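Local coordinates for protein poly-beta-1,6-N-acetyl-D-glucosamine N-deacetylase (PDB 4U10) that probably removes acetyl groups from the N-acetylglucosamine units of poly-beta-1,6-N-acetyl-D-glucosamine by hydrolysing non-peptide carbon-nitrogen bonds, at residues Thr178-Arg183 / Gln212-Ala217; Gln186-Ser191 / Ile218-Gln223; Arg190-Ile195 / Gly200-Ile205. One frame throughout, in Å; residues are numbered along the deposited sequence. Where two conformers were deposited one is given.

Contact 1 of 3, residues Thr178-Arg183 / Gln212-Ala217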
loop_
_atom_site.group_PDB
_atom_site.type_symbol
_atom_site.label_atom_id
_atom_site.label_comp_id
_atom_site.label_asym_id
_atom_site.label_seq_id
_atom_site.Cartn_x
_atom_site.Cartn_y
_atom_site.Cartn_z
ATOM N N THR A 178 -17.552 -19.709 -5.276
ATOM C CA THR A 178 -18.500 -18.668 -5.210
ATOM C C THR A 178 -18.510 -17.943 -3.899
ATOM O O THR A 178 -18.636 -16.743 -3.896
ATOM C CB THR A 178 -19.886 -19.229 -5.586
ATOM O OG1 THR A 178 -19.801 -19.630 -6.958
ATOM C CG2 THR A 178 -20.872 -18.189 -5.509
ATOM N N GLU A 179 -18.355 -18.661 -2.791
ATOM C CA GLU A 179 -18.269 -18.035 -1.465
ATOM C C GLU A 179 -16.950 -17.190 -1.385
ATOM O O GLU A 179 -16.934 -16.075 -0.920
ATOM C CB GLU A 179 -18.345 -19.113 -0.369
ATOM C CG GLU A 179 -19.577 -20.025 -0.459
ATOM C CD GLU A 179 -19.759 -21.030 0.699
ATOM O OE1 GLU A 179 -18.933 -21.995 0.917
ATOM O OE2 GLU A 179 -20.795 -20.816 1.427
ATOM N N TYR A 180 -15.857 -17.741 -1.875
ATOM C CA TYR A 180 -14.568 -17.097 -1.827
ATOM C C TYR A 180 -14.589 -15.809 -2.669
ATOM O O TYR A 180 -14.175 -14.717 -2.219
ATOM C CB TYR A 180 -13.506 -18.126 -2.305
ATOM C CG TYR A 180 -12.175 -17.539 -2.621
ATOM C CD1 TYR A 180 -11.595 -16.559 -1.787
ATOM C CD2 TYR A 180 -11.478 -17.942 -3.779
ATOM C CE1 TYR A 180 -10.386 -16.027 -2.105
ATOM C CE2 TYR A 180 -10.266 -17.408 -4.099
ATOM C CZ TYR A 180 -9.734 -16.432 -3.296
ATOM O OH TYR A 180 -8.516 -15.889 -3.668
ATOM N N LYS A 181 -15.126 -15.898 -3.871
ATOM C CA LYS A 181 -15.191 -14.713 -4.697
ATOM C C LYS A 181 -16.039 -13.621 -4.081
ATOM O O LYS A 181 -15.702 -12.418 -4.176
ATOM C CB LYS A 181 -15.687 -15.004 -6.108
ATOM C CG LYS A 181 -15.719 -13.711 -6.924
ATOM C CD LYS A 181 -15.917 -13.888 -8.421
ATOM C CE LYS A 181 -15.681 -12.585 -9.170
ATOM N NZ LYS A 181 -14.268 -12.130 -8.986
ATOM N N ASN A 182 -17.191 -13.994 -3.533
ATOM C CA ASN A 182 -18.100 -13.111 -2.823
ATOM C C ASN A 182 -17.400 -12.366 -1.673
ATOM O O ASN A 182 -17.647 -11.225 -1.415
ATOM C CB ASN A 182 -19.232 -13.961 -2.179
ATOM C CG ASN A 182 -20.419 -14.203 -3.105
ATOM O OD1 ASN A 182 -20.425 -13.809 -4.280
ATOM N ND2 ASN A 182 -21.459 -14.855 -2.554
ATOM N N ARG A 183 -16.602 -13.122 -0.915
ATOM C CA ARG A 183 -15.861 -12.590 0.222
ATOM C C ARG A 183 -14.927 -11.463 -0.252
ATOM O O ARG A 183 -14.929 -10.423 0.348
ATOM C CB ARG A 183 -15.060 -13.679 0.978
ATOM C CG ARG A 183 -14.221 -13.144 2.135
ATOM C CD ARG A 183 -13.874 -14.208 3.182
ATOM N NE ARG A 183 -13.148 -15.336 2.581
ATOM C CZ ARG A 183 -11.833 -15.368 2.307
ATOM N NH1 ARG A 183 -11.015 -14.350 2.628
ATOM N NH2 ARG A 183 -11.324 -16.424 1.702
ATOM N N GLN A 212 0.564 -10.212 -2.262
ATOM C CA GLN A 212 0.008 -11.422 -2.795
ATOM C C GLN A 212 -1.405 -11.215 -3.359
ATOM O O GLN A 212 -2.292 -10.683 -2.696
ATOM C CB GLN A 212 -0.017 -12.536 -1.744
ATOM C CG GLN A 212 1.384 -12.883 -1.192
ATOM C CD GLN A 212 2.342 -13.324 -2.315
ATOM O OE1 GLN A 212 3.529 -12.873 -2.361
ATOM N NE2 GLN A 212 1.834 -14.130 -3.260
ATOM N N PHE A 213 -1.613 -11.809 -4.520
ATOM C CA PHE A 213 -2.864 -11.666 -5.268
ATOM C C PHE A 213 -3.070 -12.839 -6.205
ATOM O O PHE A 213 -2.225 -13.707 -6.313
ATOM C CB PHE A 213 -2.831 -10.330 -6.027
ATOM C CG PHE A 213 -1.881 -10.284 -7.187
ATOM C CD1 PHE A 213 -0.541 -10.007 -7.008
ATOM C CD2 PHE A 213 -2.352 -10.469 -8.475
ATOM C CE1 PHE A 213 0.321 -10.016 -8.087
ATOM C CE2 PHE A 213 -1.503 -10.455 -9.557
ATOM C CZ PHE A 213 -0.157 -10.227 -9.363
ATOM N N ASN A 214 -4.197 -12.836 -6.889
ATOM C CA ASN A 214 -4.490 -13.803 -7.899
ATOM C C ASN A 214 -5.563 -13.263 -8.817
ATOM O O ASN A 214 -5.978 -12.104 -8.709
ATOM C CB ASN A 214 -4.861 -15.182 -7.261
ATOM C CG ASN A 214 -6.197 -15.148 -6.540
ATOM O OD1 ASN A 214 -7.051 -14.381 -6.872
ATOM N ND2 ASN A 214 -6.352 -15.978 -5.560
ATOM N N ASP A 215 -5.997 -14.083 -9.763
ATOM C CA ASP A 215 -7.021 -13.695 -10.723
ATOM C C ASP A 215 -8.370 -13.395 -10.110
ATOM O O ASP A 215 -9.069 -12.482 -10.574
ATOM C CB ASP A 215 -7.172 -14.748 -11.885
ATOM C CG ASP A 215 -7.446 -16.158 -11.408
ATOM O OD1 ASP A 215 -6.979 -16.608 -10.319
ATOM O OD2 ASP A 215 -8.130 -16.835 -12.179
ATOM N N VAL A 216 -8.742 -14.094 -9.055
ATOM C CA VAL A 216 -10.049 -13.815 -8.470
ATOM C C VAL A 216 -10.025 -12.430 -7.780
ATOM O O VAL A 216 -10.932 -11.608 -7.898
ATOM C CB VAL A 216 -10.459 -14.956 -7.511
ATOM C CG1 VAL A 216 -11.720 -14.618 -6.706
ATOM C CG2 VAL A 216 -10.701 -16.238 -8.312
ATOM N N ALA A 217 -8.959 -12.181 -7.047
ATOM C CA ALA A 217 -8.783 -10.916 -6.360
ATOM C C ALA A 217 -8.752 -9.802 -7.388
ATOM O O ALA A 217 -9.331 -8.753 -7.183
ATOM C CB ALA A 217 -7.497 -10.945 -5.570
#
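Tyr-180 and Lys-181, on one turn of helix 177-199, receive the start of helix 215-222 in the polysaccharide deacetylase (NodB-type) domain, at the N-cap of the short helix. Asn-214 is that cap. Asn-214 OD1 accepts from Ala-217 N at 2.9 Å, nearly in line with the side-chain carbonyl, and takes a weaker, bent bond from Val-216 N. The same amide has its other end turned to the long helix: Asn-214 ND2 donates to Tyr-180 OH over 2.9 Å, an almost straight bond (164°) lying close to the amide plane. The tyrosine ring stands nearly perpendicular to that plane, 89° away, and the amide nitrogen reaches it at its edge. With CG anti to the backbone nitrogen (chi1 166°), the ring extends across to the cap. Its hydroxyl also bonds to the carbonyl of Val-164, which can only accept, so Tyr-180 OH has both a donor and an acceptor to satisfy it, and Asn-214 is gripped from both ends of its amide.

The packed part is centred on Val-216, beside the buried Tyr-180. Val-216 CG1 lies 4.1 Å from Tyr-180 CE2, approaching the ring obliquely, and 4.0 Å from Lys-181 CB. The valine also touches Lys-177 and Leu-184, so it packs against several side chains of the long helix.

Toward solvent the contact thins to the end of Lys-181, which is partly exposed. This residue lays CB and CG beside the valine, the chain then running on extended until it bends at the last torsion. Its ammonium forms a salt bridge with Asp-219, one turn further along the short helix, while Lys-181 NZ stays 3.5 Å from Val-216 O.

Contact 2 of 3, residues Gln186-Ser191 / Ile218-Gln223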
loop_
_atom_site.group_PDB
_atom_site.type_symbol
_atom_site.label_atom_id
_atom_site.label_comp_id
_atom_site.label_asym_id
_atom_site.label_seq_id
_atom_site.Cartn_x
_atom_site.Cartn_y
_atom_site.Cartn_z
ATOM N N GLN A 186 -17.140 -8.303 -1.810
ATOM C CA GLN A 186 -17.827 -7.422 -0.837
ATOM C C GLN A 186 -16.848 -6.656 0.025
ATOM O O GLN A 186 -17.121 -5.504 0.358
ATOM C CB GLN A 186 -18.837 -8.186 0.020
ATOM C CG GLN A 186 -19.873 -8.973 -0.825
ATOM C CD GLN A 186 -20.498 -8.147 -1.973
ATOM O OE1 GLN A 186 -20.956 -8.692 -2.985
ATOM N NE2 GLN A 186 -20.452 -6.869 -1.851
ATOM N N ASP A 187 -15.735 -7.311 0.407
ATOM C CA ASP A 187 -14.724 -6.613 1.210
ATOM C C ASP A 187 -14.158 -5.428 0.422
ATOM O O ASP A 187 -14.092 -4.340 0.951
ATOM C CB ASP A 187 -13.585 -7.536 1.617
ATOM C CG ASP A 187 -12.577 -6.835 2.504
ATOM O OD1 ASP A 187 -11.673 -6.235 1.897
ATOM O OD2 ASP A 187 -12.757 -6.843 3.749
ATOM N N PHE A 188 -13.747 -5.658 -0.824
ATOM C CA PHE A 188 -13.245 -4.588 -1.670
ATOM C C PHE A 188 -14.224 -3.481 -1.914
ATOM O O PHE A 188 -13.861 -2.313 -1.933
ATOM C CB PHE A 188 -12.698 -5.106 -3.009
ATOM C CG PHE A 188 -11.623 -6.147 -2.875
ATOM C CD1 PHE A 188 -10.950 -6.330 -1.675
ATOM C CD2 PHE A 188 -11.207 -6.886 -3.988
ATOM C CE1 PHE A 188 -9.990 -7.249 -1.533
ATOM C CE2 PHE A 188 -10.219 -7.828 -3.868
ATOM C CZ PHE A 188 -9.570 -8.005 -2.627
ATOM N N SER A 189 -15.466 -3.831 -2.173
ATOM C CA SER A 189 -16.507 -2.863 -2.346
ATOM C C SER A 189 -16.788 -2.038 -1.057
ATOM O O SER A 189 -16.938 -0.830 -1.131
ATOM C CB SER A 189 -17.765 -3.565 -2.826
ATOM O OG SER A 189 -18.871 -2.780 -2.509
ATOM N N ARG A 190 -16.786 -2.653 0.124
ATOM C CA ARG A 190 -16.862 -1.855 1.362
ATOM C C ARG A 190 -15.667 -0.914 1.572
ATOM O O ARG A 190 -15.808 0.165 2.113
ATOM C CB ARG A 190 -16.940 -2.745 2.609
ATOM C CG ARG A 190 -18.185 -3.614 2.727
ATOM C CD ARG A 190 -17.963 -4.619 3.877
ATOM N NE ARG A 190 -18.805 -5.758 3.662
ATOM C CZ ARG A 190 -18.519 -7.037 3.877
ATOM N NH1 ARG A 190 -17.350 -7.418 4.385
ATOM N NH2 ARG A 190 -19.474 -7.966 3.586
ATOM N N SER A 191 -14.468 -1.357 1.224
ATOM C CA SER A 191 -13.294 -0.526 1.290
ATOM C C SER A 191 -13.410 0.731 0.405
ATOM O O SER A 191 -13.103 1.857 0.856
ATOM C CB SER A 191 -12.039 -1.338 0.988
ATOM O OG SER A 191 -10.857 -0.566 0.957
ATOM N N ILE A 218 -8.086 -10.018 -8.517
ATOM C CA ILE A 218 -7.965 -8.951 -9.521
ATOM C C ILE A 218 -9.331 -8.574 -10.023
ATOM O O ILE A 218 -9.652 -7.395 -10.162
ATOM C CB ILE A 218 -7.093 -9.392 -10.748
ATOM C CG1 ILE A 218 -5.617 -9.213 -10.428
ATOM C CG2 ILE A 218 -7.400 -8.513 -11.931
ATOM C CD1 ILE A 218 -4.685 -9.893 -11.410
ATOM N N ASP A 219 -10.145 -9.566 -10.319
ATOM C CA ASP A 219 -11.455 -9.301 -10.890
ATOM C C ASP A 219 -12.413 -8.697 -9.831
ATOM O O ASP A 219 -13.247 -7.864 -10.152
ATOM C CB ASP A 219 -12.062 -10.552 -11.484
ATOM C CG ASP A 219 -13.432 -10.270 -12.171
ATOM O OD1 ASP A 219 -13.421 -9.561 -13.194
ATOM O OD2 ASP A 219 -14.494 -10.693 -11.625
ATOM N N ALA A 220 -12.247 -9.111 -8.584
ATOM C CA ALA A 220 -13.008 -8.544 -7.449
ATOM C C ALA A 220 -12.710 -7.070 -7.280
ATOM O O ALA A 220 -13.628 -6.301 -7.056
ATOM C CB ALA A 220 -12.709 -9.280 -6.119
ATOM N N ALA A 221 -11.426 -6.687 -7.377
ATOM C CA ALA A 221 -10.989 -5.315 -7.259
ATOM C C ALA A 221 -11.501 -4.496 -8.442
ATOM O O ALA A 221 -12.003 -3.360 -8.262
ATOM C CB ALA A 221 -9.479 -5.230 -7.191
ATOM N N LYS A 222 -11.320 -5.033 -9.642
ATOM C CA LYS A 222 -11.791 -4.396 -10.871
ATOM C C LYS A 222 -13.266 -4.047 -10.769
ATOM O O LYS A 222 -13.666 -2.959 -11.173
ATOM C CB LYS A 222 -11.517 -5.302 -12.083
ATOM C CG LYS A 222 -12.348 -5.029 -13.354
ATOM C CD LYS A 222 -11.797 -5.931 -14.449
ATOM C CE LYS A 222 -12.669 -6.038 -15.696
ATOM N NZ LYS A 222 -11.931 -6.777 -16.790
ATOM N N GLN A 223 -14.088 -4.937 -10.231
ATOM C CA GLN A 223 -15.493 -4.603 -10.103
ATOM C C GLN A 223 -15.786 -3.371 -9.255
ATOM O O GLN A 223 -16.877 -2.827 -9.372
ATOM C CB GLN A 223 -16.312 -5.731 -9.547
ATOM C CG GLN A 223 -16.510 -6.846 -10.502
ATOM C CD GLN A 223 -17.425 -7.905 -9.952
ATOM O OE1 GLN A 223 -17.081 -9.086 -9.931
ATOM N NE2 GLN A 223 -18.604 -7.490 -9.512
#
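Phe-188 meets Ala-220 and Ala-221 where helix 177-199 runs past helix 215-222, a buried helix-helix contact of an aromatic side chain against small residues. Its direct contacts are of two kinds, apolar and ring-to-backbone, with no hydrogen bond joining the segments.

The apolar kind joins the ring to two methyl groups. Phe-188 CD2 rests 3.5 Å from Ala-220 CB, and Phe-188 CE2 is 3.7 Å from Ala-220 CB, so this methyl bears obliquely on one ortho-meta side of the phenyl. Ala-221 CB is a looser neighbour, 4.0 Å from Phe-188 CD2. Two successive methyl-bearing residues are consistent with the close backbones, the CA atoms of Phe-188 and Ala-221 being 6.1 Å apart.

The second kind is aromatic edge against main chain. The rim of the ring meets the peptide joining the two alanines, with Ala-220 C in the ring plane and Phe-188 CD2 3.4 Å from Ala-221 N. With CG anti to the carbonyl carbon (chi1 -56°) the ring is brought to the short helix, and chi2 (-17°) sets the rotation that presents the CD2 edge.

Polar bonds lie round the core and reach other parts of the chain. The carboxylate of Asp-187 accepts from the backbone N-H groups of Asp-146 and Asn-147, in the loop just after the zinc ligand His-144.

The same phenylalanine also touches Thr-145 of that loop, its side chain about 12 Å from a bound zinc ion. Beyond it, Phe-188 and Ala-221 share Met-206 of strand 205-207, while Ala-220 packs on Leu-184 and Val-185 of the long helix.

Contact 3 of 3, residues Arg190-Ile195 / Gly200-Ile205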
loop_
_atom_site.group_PDB
_atom_site.type_symbol
_atom_site.label_atom_id
_atom_site.label_comp_id
_atom_site.label_asym_id
_atom_site.label_seq_id
_atom_site.Cartn_x
_atom_site.Cartn_y
_atom_site.Cartn_z
ATOM N N ARG A 190 -16.786 -2.653 0.124
ATOM C CA ARG A 190 -16.862 -1.855 1.362
ATOM C C ARG A 190 -15.667 -0.914 1.572
ATOM O O ARG A 190 -15.808 0.165 2.113
ATOM C CB ARG A 190 -16.940 -2.745 2.609
ATOM C CG ARG A 190 -18.185 -3.614 2.727
ATOM C CD ARG A 190 -17.963 -4.619 3.877
ATOM N NE ARG A 190 -18.805 -5.758 3.662
ATOM C CZ ARG A 190 -18.519 -7.037 3.877
ATOM N NH1 ARG A 190 -17.350 -7.418 4.385
ATOM N NH2 ARG A 190 -19.474 -7.966 3.586
ATOM N N SER A 191 -14.468 -1.357 1.224
ATOM C CA SER A 191 -13.294 -0.526 1.290
ATOM C C SER A 191 -13.410 0.731 0.405
ATOM O O SER A 191 -13.103 1.857 0.856
ATOM C CB SER A 191 -12.039 -1.338 0.988
ATOM O OG SER A 191 -10.857 -0.566 0.957
ATOM N N SER A 192 -13.784 0.533 -0.845
ATOM C CA SER A 192 -14.041 1.654 -1.776
ATOM C C SER A 192 -15.032 2.654 -1.161
ATOM O O SER A 192 -14.805 3.834 -1.181
ATOM C CB SER A 192 -14.671 1.110 -3.049
ATOM O OG SER A 192 -14.842 2.148 -3.995
ATOM N N LYS A 193 -16.168 2.171 -0.664
ATOM C CA LYS A 193 -17.165 3.067 -0.050
ATOM C C LYS A 193 -16.657 3.705 1.221
ATOM O O LYS A 193 -16.871 4.878 1.415
ATOM C CB LYS A 193 -18.473 2.363 0.271
ATOM C CG LYS A 193 -19.200 1.744 -0.925
ATOM C CD LYS A 193 -20.079 0.566 -0.438
ATOM C CE LYS A 193 -20.957 -0.098 -1.491
ATOM N NZ LYS A 193 -21.299 0.794 -2.627
ATOM N N SER A 194 -16.017 2.929 2.102
ATOM C CA SER A 194 -15.374 3.511 3.326
ATOM C C SER A 194 -14.400 4.661 3.053
ATOM O O SER A 194 -14.438 5.680 3.722
ATOM C CB SER A 194 -14.650 2.404 4.086
ATOM O OG SER A 194 -13.844 2.844 5.140
ATOM N N ILE A 195 -13.501 4.481 2.099
ATOM C CA ILE A 195 -12.613 5.547 1.696
ATOM C C ILE A 195 -13.367 6.710 1.012
ATOM O O ILE A 195 -13.103 7.892 1.310
ATOM C CB ILE A 195 -11.497 5.000 0.745
ATOM C CG1 ILE A 195 -10.516 4.098 1.530
ATOM C CG2 ILE A 195 -10.745 6.128 0.044
ATOM C CD1 ILE A 195 -9.706 3.165 0.579
ATOM N N GLY A 200 -13.798 11.694 -0.557
ATOM C CA GLY A 200 -14.463 12.314 -1.707
ATOM C C GLY A 200 -14.054 11.745 -3.070
ATOM O O GLY A 200 -14.545 12.193 -4.111
ATOM N N LYS A 201 -13.111 10.811 -3.063
ATOM C CA LYS A 201 -12.559 10.161 -4.260
ATOM C C LYS A 201 -12.613 8.630 -3.997
ATOM O O LYS A 201 -12.083 8.185 -2.968
ATOM C CB LYS A 201 -11.086 10.532 -4.442
ATOM C CG LYS A 201 -10.807 11.761 -5.275
ATOM C CD LYS A 201 -10.540 12.966 -4.422
ATOM C CE LYS A 201 -9.688 13.983 -5.161
ATOM N NZ LYS A 201 -9.554 15.191 -4.312
ATOM N N LYS A 202 -13.285 7.857 -4.849
ATOM C CA LYS A 202 -13.171 6.367 -4.812
ATOM C C LYS A 202 -11.733 6.001 -5.061
ATOM O O LYS A 202 -11.107 6.543 -5.985
ATOM C CB LYS A 202 -13.966 5.684 -5.937
ATOM C CG LYS A 202 -15.448 5.497 -5.738
ATOM C CD LYS A 202 -16.047 4.917 -7.035
ATOM C CE LYS A 202 -17.287 4.088 -6.759
ATOM N NZ LYS A 202 -17.033 2.977 -5.776
ATOM N N PRO A 203 -11.165 5.077 -4.260
ATOM C CA PRO A 203 -9.834 4.715 -4.643
ATOM C C PRO A 203 -9.765 4.102 -6.048
ATOM O O PRO A 203 -10.676 3.380 -6.459
ATOM C CB PRO A 203 -9.457 3.617 -3.591
ATOM C CG PRO A 203 -10.784 3.036 -3.165
ATOM C CD PRO A 203 -11.729 4.198 -3.232
ATOM N N ARG A 204 -8.633 4.258 -6.729
ATOM C CA ARG A 204 -8.480 3.685 -8.055
ATOM C C ARG A 204 -7.242 2.798 -8.160
ATOM O O ARG A 204 -6.793 2.416 -9.250
ATOM C CB ARG A 204 -8.459 4.807 -9.093
ATOM C CG ARG A 204 -7.530 5.908 -8.752
ATOM C CD ARG A 204 -7.607 7.093 -9.749
ATOM N NE ARG A 204 -6.632 8.093 -9.316
ATOM C CZ ARG A 204 -6.435 9.267 -9.883
ATOM N NH1 ARG A 204 -7.175 9.614 -10.928
ATOM N NH2 ARG A 204 -5.486 10.074 -9.398
ATOM N N ILE A 205 -6.728 2.396 -7.014
ATOM C CA ILE A 205 -5.647 1.458 -6.926
ATOM C C ILE A 205 -6.012 0.501 -5.799
ATOM O O ILE A 205 -6.444 0.918 -4.763
ATOM C CB ILE A 205 -4.310 2.156 -6.545
ATOM C CG1 ILE A 205 -3.884 3.229 -7.545
ATOM C CG2 ILE A 205 -3.133 1.204 -6.335
ATOM C CD1 ILE A 205 -2.891 4.219 -6.927
HETATM O O HOH W 1 -12.856 2.200 -5.788
#
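Pro-203 packs on Ser-192 and Ile-195 as the chain, having left helix 177-199, doubles back along it on its way to strand 205-207, a helix-to-strand return within the deacetylase domain. In the first shell, Pro-203 CD is 3.7 Å from Ser-192 O, and Pro-203 CG lies 3.9 Å from Ile-195 CD1, the proline and isoleucine side chains passing at a slant. Ile-195 CG2 adds contacts with the proline ring and, at 3.9 Å, with Lys-201 O, so both isoleucine branches meet the ring, and CG2 also meets the Lys-201 carbonyl.

The polar half centres on the buried hydroxyl of Ser-192, held anti to its own backbone nitrogen (chi1 -176°). Lys-202 NZ donates to Ser-192 OG over 2.9 Å, reached by a chain that runs extended and then bends at its end (chi4 -56°). The hydroxyl in turn donates to a water 2.7 Å from Ser-192 OG, and this water donates to Pro-203 O. One serine oxygen is therefore tied directly to the lysine side chain and, through water, to the next residue's carbonyl. Lys-193 NZ lies 5.7 Å from Lys-202 NZ, near enough that the two positive charges may disfavour each other slightly.

Further out is the turn that makes the return possible. Gly-200, with positive phi (93°), is where the chain leaves the helical conformation, a backbone shape readily taken by glycine. Beyond the turn, Lys-201 forms a salt bridge with Glu-134 of helix 127-135, whose Trp-127 also touches Ile-195. The returning segment leads into strand 205-207, with Ile-205 backbone-bonded to Ser-143, beside the zinc ligand His-144, and its side chain against Trp-51 of helix 51-58.

Followed from the N terminus, helix 177-199 supplies the first segment of every contact, in the order 1, 2, 3. Contact 3 closes the shortest loop, as the chain turns at the helix end and runs back toward strand 205-207. Contact 1 closes a longer one, from residues 178-183 to the start of helix 215-222, and contact 2 reaches the later turns of that helix. Contacts 1 and 2 cross in sequence and touch in space. Contact 3 lies within the span of contact 1 and starts from the same stretch of helix as contact 2, at Arg-190 and Ser-191. One long helix is thereby tied to its outgoing loop and to the next helix.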